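Long-range contact in nucleoside hydrolase, putative (Trypanosoma brucei, PDB 3FZ0), which is a putative nucleoside hydrolase with a mixed beta-sheet flanked by helices and a bound calcium ion: residues B[38-43]-B[136-141]. The protein carries 2 engineered substitutions. Numbering follows the deposited sequence.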
ATOM      1  N   THR B  38     -10.134  15.013 -27.543  1.00 60.00           N
ATOM      2  CA  THR B  38      -9.410  13.770 -27.402  1.00 60.60           C
ATOM      3  C   THR B  38     -10.223  12.871 -26.474  1.00 61.01           C
ATOM      4  O   THR B  38     -10.673  13.284 -25.403  1.00 61.63           O
ATOM      5  CB  THR B  38      -7.998  13.989 -26.864  1.00 60.63           C
ATOM      6  OG1 THR B  38      -8.082  14.649 -25.600  1.00 61.70           O
ATOM      7  CG2 THR B  38      -7.217  14.850 -27.829  1.00 60.25           C
ATOM      8  N   VAL B  39     -10.432  11.641 -26.912  1.00 60.97           N
ATOM      9  CA  VAL B  39     -11.362  10.736 -26.231  1.00 60.62           C
ATOM     10  C   VAL B  39     -10.585   9.780 -25.326  1.00 60.84           C
ATOM     11  O   VAL B  39      -9.548   9.227 -25.714  1.00 60.52           O
ATOM     12  CB  VAL B  39     -12.231   9.985 -27.282  1.00 60.18           C
ATOM     13  CG1 VAL B  39     -13.025   8.850 -26.644  1.00 58.46           C
ATOM     14  CG2 VAL B  39     -13.122  10.984 -27.985  1.00 59.68           C
ATOM     15  N   VAL B  40     -11.091   9.588 -24.112  1.00 60.87           N
ATOM     16  CA  VAL B  40     -10.449   8.649 -23.192  1.00 60.15           C
ATOM     17  C   VAL B  40     -11.515   7.699 -22.664  1.00 60.50           C
ATOM     18  O   VAL B  40     -12.681   8.055 -22.635  1.00 59.81           O
ATOM     19  CB  VAL B  40      -9.682   9.401 -22.069  1.00 60.15           C
ATOM     20  CG1 VAL B  40     -10.625  10.184 -21.180  1.00 57.84           C
ATOM     21  CG2 VAL B  40      -8.808   8.473 -21.269  1.00 59.17           C
ATOM     22  N   TRP B  41     -11.101   6.484 -22.283  1.00 61.08           N
ATOM     23  CA  TRP B  41     -11.956   5.524 -21.559  1.00 61.05           C
ATOM     24  C   TRP B  41     -12.450   6.176 -20.245  1.00 61.54           C
ATOM     25  O   TRP B  41     -11.911   7.201 -19.813  1.00 61.18           O
ATOM     26  CB  TRP B  41     -11.174   4.242 -21.271  1.00 60.15           C
ATOM     27  CG  TRP B  41     -10.207   4.420 -20.168  1.00 60.82           C
ATOM     28  CD1 TRP B  41      -8.948   4.963 -20.246  1.00 60.24           C
ATOM     29  CD2 TRP B  41     -10.411   4.093 -18.789  1.00 60.97           C
ATOM     30  NE1 TRP B  41      -8.368   4.990 -19.019  1.00 59.72           N
ATOM     31  CE2 TRP B  41      -9.234   4.453 -18.099  1.00 60.66           C
ATOM     32  CE3 TRP B  41     -11.457   3.499 -18.075  1.00 59.07           C
ATOM     33  CZ2 TRP B  41      -9.081   4.249 -16.724  1.00 60.15           C
ATOM     34  CZ3 TRP B  41     -11.298   3.294 -16.700  1.00 60.54           C
ATOM     35  CH2 TRP B  41     -10.127   3.672 -16.043  1.00 59.57           C
ATOM     36  N   GLY B  42     -13.482   5.587 -19.631  1.00 62.23           N
ATOM     37  CA  GLY B  42     -14.035   6.067 -18.369  1.00 62.77           C
ATOM     38  C   GLY B  42     -15.450   5.544 -18.167  1.00 64.14           C
ATOM     39  O   GLY B  42     -15.659   4.348 -17.857  1.00 64.19           O
ATOM     40  N   ASN B  43     -16.440   6.417 -18.342  1.00 64.63           N
ATOM     41  CA  ASN B  43     -17.822   5.968 -18.242  1.00 66.43           C
ATOM     42  C   ASN B  43     -18.371   5.234 -19.464  1.00 66.61           C
ATOM     43  O   ASN B  43     -19.326   4.457 -19.356  1.00 66.95           O
ATOM     44  CB  ASN B  43     -18.738   7.084 -17.757  1.00 67.35           C
ATOM     45  CG  ASN B  43     -18.642   7.275 -16.231  1.00 71.05           C
ATOM     46  OD1 ASN B  43     -18.725   6.292 -15.446  1.00 73.65           O
ATOM     47  ND2 ASN B  43     -18.432   8.522 -15.807  1.00 72.22           N
ATOM     48  N   PRO B 136     -10.700  10.335 -16.952  1.00 61.51           N
ATOM     49  CA  PRO B 136      -9.466   9.858 -16.398  1.00 61.19           C
ATOM     50  C   PRO B 136      -8.334  10.530 -17.147  1.00 61.52           C
ATOM     51  O   PRO B 136      -8.463  10.773 -18.359  1.00 61.48           O
ATOM     52  CB  PRO B 136      -9.519   8.368 -16.710  1.00 61.11           C
ATOM     53  CG  PRO B 136     -10.968   8.046 -16.733  1.00 60.30           C
ATOM     54  CD  PRO B 136     -11.584   9.228 -17.374  1.00 61.79           C
ATOM     55  N   LEU B 137      -7.231  10.801 -16.450  1.00 61.29           N
ATOM     56  CA  LEU B 137      -6.103  11.528 -17.037  1.00 61.15           C
ATOM     57  C   LEU B 137      -5.129  10.753 -17.942  1.00 60.90           C
ATOM     58  O   LEU B 137      -4.053  11.259 -18.269  1.00 61.54           O
ATOM     59  CB  LEU B 137      -5.339  12.247 -15.931  1.00 60.83           C
ATOM     60  CG  LEU B 137      -6.251  13.224 -15.190  1.00 59.63           C
ATOM     61  CD1 LEU B 137      -5.705  13.529 -13.801  1.00 56.25           C
ATOM     62  CD2 LEU B 137      -6.406  14.482 -16.047  1.00 57.47           C
ATOM     63  N   THR B 138      -5.499   9.556 -18.368  1.00 60.32           N
ATOM     64  CA  THR B 138      -4.572   8.704 -19.080  1.00 60.21           C
ATOM     65  C   THR B 138      -3.879   9.351 -20.281  1.00 60.87           C
ATOM     66  O   THR B 138      -2.636   9.275 -20.380  1.00 61.23           O
ATOM     67  CB  THR B 138      -5.213   7.408 -19.533  1.00 60.42           C
ATOM     68  OG1 THR B 138      -6.058   6.908 -18.496  1.00 59.37           O
ATOM     69  CG2 THR B 138      -4.110   6.368 -19.893  1.00 58.98           C
ATOM     70  N   ASN B 139      -4.657   9.937 -21.209  1.00 60.07           N
ATOM     71  CA  ASN B 139      -4.078  10.570 -22.382  1.00 60.11           C
ATOM     72  C   ASN B 139      -3.126  11.697 -21.997  1.00 60.19           C
ATOM     73  O   ASN B 139      -2.037  11.826 -22.547  1.00 60.55           O
ATOM     74  CB  ASN B 139      -5.160  11.113 -23.341  1.00 60.22           C
ATOM     75  CG  ASN B 139      -6.017  10.013 -23.943  1.00 60.60           C
ATOM     76  OD1 ASN B 139      -5.559   8.866 -24.091  1.00 59.93           O
ATOM     77  ND2 ASN B 139      -7.282  10.345 -24.262  1.00 58.83           N
ATOM     78  N   VAL B 140      -3.537  12.521 -21.056  1.00 59.86           N
ATOM     79  CA  VAL B 140      -2.692  13.632 -20.630  1.00 60.60           C
ATOM     80  C   VAL B 140      -1.340  13.156 -20.046  1.00 61.23           C
ATOM     81  O   VAL B 140      -0.272  13.637 -20.436  1.00 61.81           O
ATOM     82  CB  VAL B 140      -3.423  14.605 -19.658  1.00 60.58           C
ATOM     83  CG1 VAL B 140      -2.548  15.831 -19.424  1.00 59.69           C
ATOM     84  CG2 VAL B 140      -4.787  15.029 -20.216  1.00 59.14           C
ATOM     85  N   ALA B 141      -1.397  12.175 -19.150  1.00 61.16           N
ATOM     86  CA  ALA B 141      -0.196  11.640 -18.537  1.00 60.94           C
ATOM     87  C   ALA B 141       0.718  11.086 -19.589  1.00 60.73           C
ATOM     88  O   ALA B 141       1.925  11.290 -19.517  1.00 61.21           O
ATOM     89  CB  ALA B 141      -0.550  10.557 -17.540  1.00 61.25           C
TER
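The indole of Trp-41 carries Pro-136 over one face and Thr-138 at its edge. CG of Pro-136 sits 4.3 Å from the centroid of the six-membered ring, a CH-pi contact offset toward the rim. At the pyrrole edge NE1 donates to OG1 of Thr-138 (3.0 Å, 153° at the hydrogen), the oxygen tilted 18° from the ring plane. With chi1 at 75°, CG of Trp-41 lies between the backbone N and the carbonyl carbon, which swings the indole over to both partners.

The side chains of Asn-139 and Val-40 pass in opposite directions, ND2 3.4 Å from CB. ND2 donates to O of Val-39 (2.9 Å), which lies close to the amide plane, while ND2 stands well above the Val-39 carbonyl plane. Between the two bonds sits CG2 of Val-40, 4.1 Å from CB of Thr-138; CG1 meets CD of Pro-136 at 4.0 Å.

Here the chain past parallel strand 32-39 meets the start of helix 138-146, beside the calcium site of Asp-14 and Leu-134; the Pro-136 side chain is about 6 Å from the metal. OG1 of Thr-138, accepting from Trp-41, probably gives its proton to Asp-186. ND2 of Asn-139 also bonds Asp-12 and OD1 accepts from N of Ala-70, fixing the amide's flip.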